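Local atomic coordinates of protein TP_0956 (Treponema pallidum subsp. pallidum, PDB entry 3U64), a protein that probably serves as the tetratricopeptide-repeat lipoprotein component of a TRAP transporter, a helical scaffold for protein-protein interaction. Residues A[88-93]-A[288-293]; A[116-121]-A[156-161]; A[126-131]-A[141-146]. All coordinates share one frame; numbering follows the deposited sequence.

How the contacts relate
The three contacts lie one inside another along the chain: contact 3 is enclosed by the loop that contact 2 closes, and contact 2 by the loop that contact 1 closes. Contacts 2 and 3 are neighbours in space, with centres 13 Å apart, and share one apolar cluster: Leu121 CD1 lies 3.7 Å from Phe128 CZ, and Leu118 CD1 3.9 Å from Phe128 CE2. Contact 1 sits across the chain's centre from both, its centre 29 Å from that of contact 2 and 40 Å from that of contact 3. Sulfate ions, probably from the crystallisation liquor, are bound by Arg289 and Arg130, within the segments of contacts 1 and 3 but outside their packing.

Contact 1: residues A[88-93]-A[288-293]; sequences AQYLPE and ARWLKA. With SO4 (sulfate ion), chain B.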
# COMPACT_ATOMS: atom_id res chain seq x y z
N ALA A 88 14.67 2.32 8.79
CA ALA A 88 15.25 1.58 9.90
C ALA A 88 16.30 2.43 10.61
O ALA A 88 16.42 2.39 11.84
CB ALA A 88 15.88 0.29 9.41
N GLN A 89 17.06 3.20 9.84
CA GLN A 89 18.14 4.00 10.39
C GLN A 89 17.62 5.11 11.28
O GLN A 89 18.33 5.59 12.17
CB GLN A 89 18.98 4.60 9.28
CG GLN A 89 19.71 3.59 8.45
CD GLN A 89 20.90 4.21 7.76
OE1 GLN A 89 21.64 4.99 8.37
NE2 GLN A 89 21.10 3.88 6.49
N TYR A 90 16.38 5.53 11.05
CA TYR A 90 15.83 6.63 11.83
C TYR A 90 15.08 6.12 13.06
O TYR A 90 14.44 6.89 13.77
CB TYR A 90 14.92 7.51 10.96
CG TYR A 90 15.60 8.11 9.73
CD1 TYR A 90 16.98 8.22 9.64
CD2 TYR A 90 14.85 8.56 8.66
CE1 TYR A 90 17.60 8.76 8.51
CE2 TYR A 90 15.45 9.11 7.53
CZ TYR A 90 16.82 9.21 7.46
OH TYR A 90 17.41 9.76 6.32
N LEU A 91 15.17 4.82 13.32
CA LEU A 91 14.58 4.24 14.52
C LEU A 91 15.43 4.58 15.75
O LEU A 91 16.64 4.85 15.62
CB LEU A 91 14.46 2.72 14.40
CG LEU A 91 13.51 2.06 13.40
CD1 LEU A 91 13.78 0.57 13.43
CD2 LEU A 91 12.03 2.34 13.71
N PRO A 92 14.80 4.56 16.94
CA PRO A 92 15.44 4.80 18.24
C PRO A 92 16.28 3.62 18.72
O PRO A 92 15.96 2.46 18.43
CB PRO A 92 14.25 5.00 19.19
CG PRO A 92 13.05 5.17 18.33
CD PRO A 92 13.34 4.42 17.07
N GLU A 93 17.35 3.92 19.46
CA GLU A 93 18.21 2.93 20.13
C GLU A 93 17.51 1.69 20.70
O GLU A 93 18.00 0.57 20.54
CB GLU A 93 18.96 3.61 21.27
CG GLU A 93 19.97 4.62 20.81
CD GLU A 93 21.03 3.99 19.94
OE1 GLU A 93 21.21 2.76 20.03
OE2 GLU A 93 21.66 4.73 19.15
N ALA A 288 20.91 14.01 5.18
CA ALA A 288 21.84 15.04 5.62
C ALA A 288 21.34 15.75 6.89
O ALA A 288 22.11 16.03 7.80
CB ALA A 288 22.09 16.06 4.49
N ARG A 289 20.05 16.04 6.94
CA ARG A 289 19.46 16.59 8.16
C ARG A 289 19.68 15.67 9.37
O ARG A 289 20.01 16.13 10.46
CB ARG A 289 17.97 16.82 7.96
CG ARG A 289 17.53 18.26 8.08
CD ARG A 289 16.16 18.47 7.45
NE ARG A 289 16.28 19.13 6.15
CZ ARG A 289 15.67 18.73 5.03
NH1 ARG A 289 14.88 17.67 5.02
NH2 ARG A 289 15.85 19.41 3.90
N TRP A 290 19.49 14.36 9.17
CA TRP A 290 19.71 13.40 10.25
C TRP A 290 21.18 13.36 10.70
O TRP A 290 21.47 13.37 11.88
CB TRP A 290 19.27 12.02 9.79
CG TRP A 290 19.44 10.95 10.81
CD1 TRP A 290 18.55 10.62 11.79
CD2 TRP A 290 20.54 10.04 10.93
NE1 TRP A 290 19.04 9.56 12.52
CE2 TRP A 290 20.26 9.19 12.02
CE3 TRP A 290 21.73 9.87 10.22
CZ2 TRP A 290 21.14 8.18 12.42
CZ3 TRP A 290 22.61 8.87 10.63
CH2 TRP A 290 22.30 8.03 11.72
N LEU A 291 22.09 13.32 9.73
CA LEU A 291 23.51 13.36 10.03
C LEU A 291 23.87 14.57 10.89
O LEU A 291 24.54 14.44 11.91
CB LEU A 291 24.34 13.34 8.75
CG LEU A 291 24.43 12.00 8.02
CD1 LEU A 291 25.03 12.17 6.64
CD2 LEU A 291 25.23 10.99 8.85
N LYS A 292 23.40 15.76 10.47
CA LYS A 292 23.65 16.97 11.26
C LYS A 292 23.11 16.84 12.69
O LYS A 292 23.81 17.16 13.65
CB LYS A 292 23.09 18.22 10.58
CG LYS A 292 23.88 18.67 9.37
CD LYS A 292 23.48 20.05 8.92
CE LYS A 292 24.20 21.13 9.72
NZ LYS A 292 25.64 21.27 9.33
N ALA A 293 21.88 16.35 12.83
CA ALA A 293 21.29 16.19 14.17
C ALA A 293 22.12 15.23 15.03
O ALA A 293 22.21 15.40 16.25
CB ALA A 293 19.84 15.70 14.07
S SO4 B . 12.97 15.96 8.05
O1 SO4 B . 13.71 16.93 7.25
O2 SO4 B . 11.66 15.74 7.45
O3 SO4 B . 13.73 14.71 8.08
O4 SO4 B . 12.82 16.46 9.42
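The Tyr90 phenol leans obliquely over one face of the Trp290 indole, bringing CD1 and CE1 to it, and this aromatic pair carries most of the contact. CD1 of Tyr90 stands above the indole, displaced toward its rim, 3.6 Å from CD1 of Trp290; on the same side of the phenol, Tyr90 CE1 is 3.7 Å from Trp290 CG. The two rings form an oblique pair, with planes at 35° and the centroids of the phenol and the five-membered ring 4.7 Å apart. Trp290 extends its indole from helix 278-293 toward residues 88-93, with CG anti to the backbone N (chi1 -180°). Farther along the indole, its CZ2 comes 3.8 Å from the backbone O of Gln89. His294 stacks on Trp290, while Lys286 and Arg287 touch Tyr90. One residue before the indole, Arg289 NH1 donates to O1 of a sulfate at 2.6 Å, with an N-H...O angle of 145°; the oxygen lies near the guanidinium plane, at its edge. Dispersion and ring contact thus join the loop that follows helix 66-89 to the last turns of helix 278-293 at the protein surface, whereas the neighbouring arginine can hold an anion, here a sulfate probably from the crystallisation liquor.

Contact 2: residues A[116-121]-A[156-161]; sequences YALSSL and YWVGTG
Val158 presses CG2 into the backbone of the facing helix, meeting Leu118 N at 3.3 Å and Leu118 CA at 3.5 Å. The same methyl touches Ala117 CB at 3.6 Å and approaches Leu118 CB at 3.9 Å, so one branch of the valine spans two successive residues. Its other methyl, CG1, is anti to the backbone N (chi1 172°), which leaves CG2 anti to the carbonyl carbon and directed at the Ala117-Leu118 peptide. Ala117 CB also faces Trp157 CB, at 4.4 Å, but the indole itself turns away to pack against Arg74, Ile77 and Met78 of helix 66-89. With only a methyl at Ala117, the backbones can come close: the CA atoms of Ala117 and Val158 are 5.8 Å apart, and the axes of the two short helical segments approach to 8.6 Å.

Around this apolar centre, polar side chains turn back onto their own helices. Ser119 OG donates to Tyr116 O and is also hydrogen-bonded to Ser69 OG; Tyr116 O accepts from Ser119 N as well. Thr160 OG1 and Thr160 N reach Tyr156 O from opposite faces of its carbonyl plane, and the same hydroxyl lies over a face of the Tyr156 ring. Farther out, Ser120 OG bonds to Thr154 OG1 and to Arg66 NE, tying helix 96-124 to both helix 152-166 and helix 66-89. Tyr156 and Thr160 face helix 196-211, while Leu118 and Leu121 pack on Phe128. The segment directions differ by 142°, an inclined antiparallel pairing of two helices buried between further helices, consistent with the all-helical, tetratricopeptide-repeat-related architecture of TRAP transporter T-components.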
# COMPACT_ATOMS: atom_id res chain seq x y z
N TYR A 116 18.71 -10.14 -10.00
CA TYR A 116 17.86 -9.82 -11.13
C TYR A 116 18.64 -9.06 -12.21
O TYR A 116 18.54 -9.38 -13.39
CB TYR A 116 16.65 -8.99 -10.69
CG TYR A 116 15.50 -9.82 -10.15
CD1 TYR A 116 15.29 -11.12 -10.59
CD2 TYR A 116 14.63 -9.29 -9.22
CE1 TYR A 116 14.23 -11.88 -10.10
CE2 TYR A 116 13.57 -10.04 -8.72
CZ TYR A 116 13.37 -11.32 -9.16
OH TYR A 116 12.31 -12.04 -8.66
N ALA A 117 19.43 -8.06 -11.80
CA ALA A 117 20.20 -7.27 -12.78
C ALA A 117 21.29 -8.12 -13.41
O ALA A 117 21.57 -8.02 -14.62
CB ALA A 117 20.80 -6.01 -12.13
N LEU A 118 21.88 -8.99 -12.60
CA LEU A 118 22.92 -9.89 -13.09
C LEU A 118 22.39 -10.78 -14.22
O LEU A 118 23.16 -11.23 -15.08
CB LEU A 118 23.44 -10.74 -11.93
CG LEU A 118 24.49 -11.81 -12.22
CD1 LEU A 118 25.76 -11.17 -12.81
CD2 LEU A 118 24.80 -12.58 -10.94
N SER A 119 21.08 -11.03 -14.26
CA SER A 119 20.58 -11.90 -15.33
C SER A 119 20.61 -11.20 -16.69
O SER A 119 20.62 -11.85 -17.73
CB SER A 119 19.22 -12.53 -15.01
OG SER A 119 18.22 -11.55 -14.82
N SER A 120 20.67 -9.87 -16.68
CA SER A 120 20.94 -9.12 -17.91
C SER A 120 22.34 -9.47 -18.45
O SER A 120 22.48 -9.73 -19.64
CB SER A 120 20.78 -7.61 -17.69
OG SER A 120 21.52 -6.85 -18.64
N LEU A 121 23.36 -9.51 -17.58
CA LEU A 121 24.69 -9.96 -18.01
C LEU A 121 24.69 -11.44 -18.41
O LEU A 121 25.31 -11.82 -19.42
CB LEU A 121 25.76 -9.67 -16.94
CG LEU A 121 26.03 -8.16 -16.80
CD1 LEU A 121 26.82 -7.79 -15.57
CD2 LEU A 121 26.71 -7.63 -18.04
N TYR A 156 26.95 -1.54 -12.96
CA TYR A 156 26.79 -0.58 -11.88
C TYR A 156 25.77 -1.07 -10.87
O TYR A 156 26.02 -1.02 -9.67
CB TYR A 156 26.37 0.80 -12.43
CG TYR A 156 25.85 1.75 -11.35
CD1 TYR A 156 26.72 2.33 -10.43
CD2 TYR A 156 24.50 2.06 -11.25
CE1 TYR A 156 26.26 3.17 -9.44
CE2 TYR A 156 24.03 2.91 -10.25
CZ TYR A 156 24.91 3.46 -9.34
OH TYR A 156 24.47 4.31 -8.35
N TRP A 157 24.62 -1.55 -11.35
CA TRP A 157 23.53 -1.95 -10.47
C TRP A 157 23.83 -3.25 -9.72
O TRP A 157 23.59 -3.34 -8.52
CB TRP A 157 22.18 -1.96 -11.21
CG TRP A 157 21.65 -0.55 -11.32
CD1 TRP A 157 21.60 0.24 -12.43
CD2 TRP A 157 21.16 0.26 -10.23
NE1 TRP A 157 21.08 1.47 -12.11
CE2 TRP A 157 20.83 1.52 -10.77
CE3 TRP A 157 20.98 0.04 -8.86
CZ2 TRP A 157 20.29 2.56 -9.98
CZ3 TRP A 157 20.46 1.08 -8.07
CH2 TRP A 157 20.13 2.32 -8.64
N VAL A 158 24.40 -4.23 -10.42
CA VAL A 158 24.81 -5.49 -9.80
C VAL A 158 25.85 -5.23 -8.71
O VAL A 158 25.69 -5.66 -7.57
CB VAL A 158 25.39 -6.49 -10.84
CG1 VAL A 158 25.98 -7.69 -10.15
CG2 VAL A 158 24.30 -6.93 -11.81
N GLY A 159 26.91 -4.50 -9.07
CA GLY A 159 27.96 -4.18 -8.12
C GLY A 159 27.40 -3.41 -6.93
O GLY A 159 27.76 -3.68 -5.77
N THR A 160 26.52 -2.45 -7.20
CA THR A 160 25.94 -1.65 -6.12
C THR A 160 25.09 -2.51 -5.19
O THR A 160 25.18 -2.37 -3.98
CB THR A 160 25.10 -0.51 -6.66
OG1 THR A 160 25.94 0.37 -7.41
CG2 THR A 160 24.38 0.26 -5.53
N GLY A 161 24.27 -3.40 -5.76
CA GLY A 161 23.43 -4.28 -4.97
C GLY A 161 24.24 -5.11 -4.00
O GLY A 161 23.91 -5.22 -2.82

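Contact 3: residues A[126-131]-A[141-146]; sequences PGFTRE and HKVLSR. With SO4 (sulfate ion), chain C.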
# COMPACT_ATOMS: atom_id res chain seq x y z
N PRO A 126 26.30 -15.94 -21.75
CA PRO A 126 26.02 -17.19 -21.03
C PRO A 126 27.24 -17.72 -20.30
O PRO A 126 28.32 -17.79 -20.88
CB PRO A 126 25.63 -18.14 -22.16
CG PRO A 126 24.95 -17.22 -23.18
CD PRO A 126 25.68 -15.90 -23.09
N GLY A 127 27.07 -18.06 -19.02
CA GLY A 127 28.16 -18.60 -18.22
C GLY A 127 28.84 -17.51 -17.42
O GLY A 127 29.76 -17.77 -16.64
N PHE A 128 28.36 -16.28 -17.61
CA PHE A 128 28.91 -15.09 -16.96
C PHE A 128 28.95 -15.22 -15.44
O PHE A 128 29.93 -14.83 -14.80
CB PHE A 128 28.10 -13.84 -17.35
CG PHE A 128 28.67 -12.54 -16.78
CD1 PHE A 128 29.39 -11.67 -17.60
CD2 PHE A 128 28.47 -12.20 -15.44
CE1 PHE A 128 29.93 -10.47 -17.08
CE2 PHE A 128 29.00 -11.01 -14.91
CZ PHE A 128 29.73 -10.14 -15.73
N THR A 129 27.87 -15.75 -14.88
CA THR A 129 27.73 -15.89 -13.43
C THR A 129 28.73 -16.88 -12.82
O THR A 129 29.28 -16.64 -11.75
CB THR A 129 26.29 -16.30 -13.03
OG1 THR A 129 25.38 -15.31 -13.52
CG2 THR A 129 26.17 -16.40 -11.52
N ARG A 130 28.96 -17.99 -13.51
CA ARG A 130 29.91 -18.99 -13.05
C ARG A 130 31.33 -18.42 -13.10
O ARG A 130 32.14 -18.63 -12.19
CB ARG A 130 29.82 -20.24 -13.92
CG ARG A 130 30.37 -21.51 -13.27
CD ARG A 130 29.82 -22.76 -13.95
NE ARG A 130 30.10 -24.00 -13.24
CZ ARG A 130 29.34 -24.51 -12.27
NH1 ARG A 130 28.24 -23.87 -11.88
NH2 ARG A 130 29.67 -25.66 -11.69
N GLU A 131 31.63 -17.68 -14.16
CA GLU A 131 32.95 -17.11 -14.32
C GLU A 131 33.18 -16.03 -13.29
O GLU A 131 34.17 -16.04 -12.56
CB GLU A 131 33.12 -16.52 -15.73
CG GLU A 131 32.98 -17.55 -16.81
CD GLU A 131 33.91 -18.73 -16.59
OE1 GLU A 131 35.15 -18.51 -16.58
OE2 GLU A 131 33.41 -19.87 -16.42
N HIS A 141 38.66 -11.62 -14.66
CA HIS A 141 39.18 -10.59 -15.55
C HIS A 141 38.85 -10.88 -17.01
O HIS A 141 38.57 -9.96 -17.78
CB HIS A 141 40.70 -10.46 -15.37
CG HIS A 141 41.33 -9.44 -16.27
ND1 HIS A 141 41.74 -9.74 -17.55
CD2 HIS A 141 41.60 -8.13 -16.08
CE1 HIS A 141 42.24 -8.65 -18.11
NE2 HIS A 141 42.17 -7.66 -17.24
N LYS A 142 38.88 -12.15 -17.40
CA LYS A 142 38.60 -12.48 -18.79
C LYS A 142 37.14 -12.21 -19.11
O LYS A 142 36.82 -11.69 -20.18
CB LYS A 142 38.95 -13.94 -19.10
CG LYS A 142 38.87 -14.29 -20.59
CD LYS A 142 39.26 -15.74 -20.86
CE LYS A 142 38.15 -16.70 -20.43
NZ LYS A 142 38.55 -18.13 -20.45
N VAL A 143 36.25 -12.54 -18.18
CA VAL A 143 34.83 -12.34 -18.47
C VAL A 143 34.47 -10.86 -18.42
O VAL A 143 33.61 -10.40 -19.16
CB VAL A 143 33.89 -13.15 -17.55
CG1 VAL A 143 33.89 -12.61 -16.10
CG2 VAL A 143 32.48 -13.08 -18.11
N LEU A 144 35.14 -10.10 -17.55
CA LEU A 144 34.87 -8.67 -17.47
C LEU A 144 35.41 -7.96 -18.71
O LEU A 144 34.96 -6.87 -19.06
CB LEU A 144 35.43 -8.05 -16.19
CG LEU A 144 34.74 -8.41 -14.86
CD1 LEU A 144 35.36 -7.67 -13.69
CD2 LEU A 144 33.25 -8.14 -14.91
N SER A 145 36.36 -8.58 -19.40
CA SER A 145 36.95 -7.94 -20.57
C SER A 145 36.02 -8.06 -21.79
O SER A 145 36.21 -7.39 -22.81
CB SER A 145 38.34 -8.52 -20.87
OG SER A 145 38.24 -9.75 -21.58
N ARG A 146 35.00 -8.90 -21.65
CA ARG A 146 34.01 -9.07 -22.70
C ARG A 146 32.96 -7.95 -22.68
O ARG A 146 32.30 -7.68 -23.69
CB ARG A 146 33.34 -10.45 -22.59
CG ARG A 146 34.32 -11.61 -22.75
CD ARG A 146 33.65 -12.95 -22.47
NE ARG A 146 32.58 -13.24 -23.42
CZ ARG A 146 31.69 -14.22 -23.26
NH1 ARG A 146 31.74 -15.00 -22.19
NH2 ARG A 146 30.74 -14.41 -24.19
S SO4 C . 33.56 -24.24 -12.33
O1 SO4 C . 34.87 -24.73 -12.74
O2 SO4 C . 32.92 -23.55 -13.46
O3 SO4 C . 32.73 -25.37 -11.94
O4 SO4 C . 33.72 -23.33 -11.18
O HOH W 1 29.18 -16.70 -23.53
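This is a mainly apolar contact between two short helices, 128-132 and 137-144, in the excursion that joins helix 96-124 to helix 152-166. Val143 fits between Phe128 and Glu131: its CG2 meets Phe128 CD1 at 3.4 Å, while its CB lies 3.9 Å from Glu131 CB. The phenyl ring, carried with CG anti to the backbone N (chi1 -177°), crosses the valine at about a right angle, and its far end reaches Leu144, with Phe128 CZ 4.1 Å from Leu144 CD2. Cys147 also touches the ring.

At the more polar margin, one water accepts from Arg146 NH2 at 2.8 Å, in the guanidinium plane at its edge, and donates to Pro126 O at 3.0 Å. Glu131 directs its carboxylate to a salt bridge with Arg139. Arg130 and Arg139 also bind a sulfate; the bonds from Arg130 NE and NH2 are weak, the shortest being NE to O2 at 2.9 Å. Gly127 is the N-cap of helix 128-132, and its O accepts from Glu131 N. Glu122 receives both Gly127 N and Thr129 N, holding the helix start to the end of helix 96-124. The arrangement is two short helices joined by a loop, packed as an excursion between longer helices of an all-helical fold, with Phe128 set against helix 96-124, consistent with the tetratricopeptide-repeat clan.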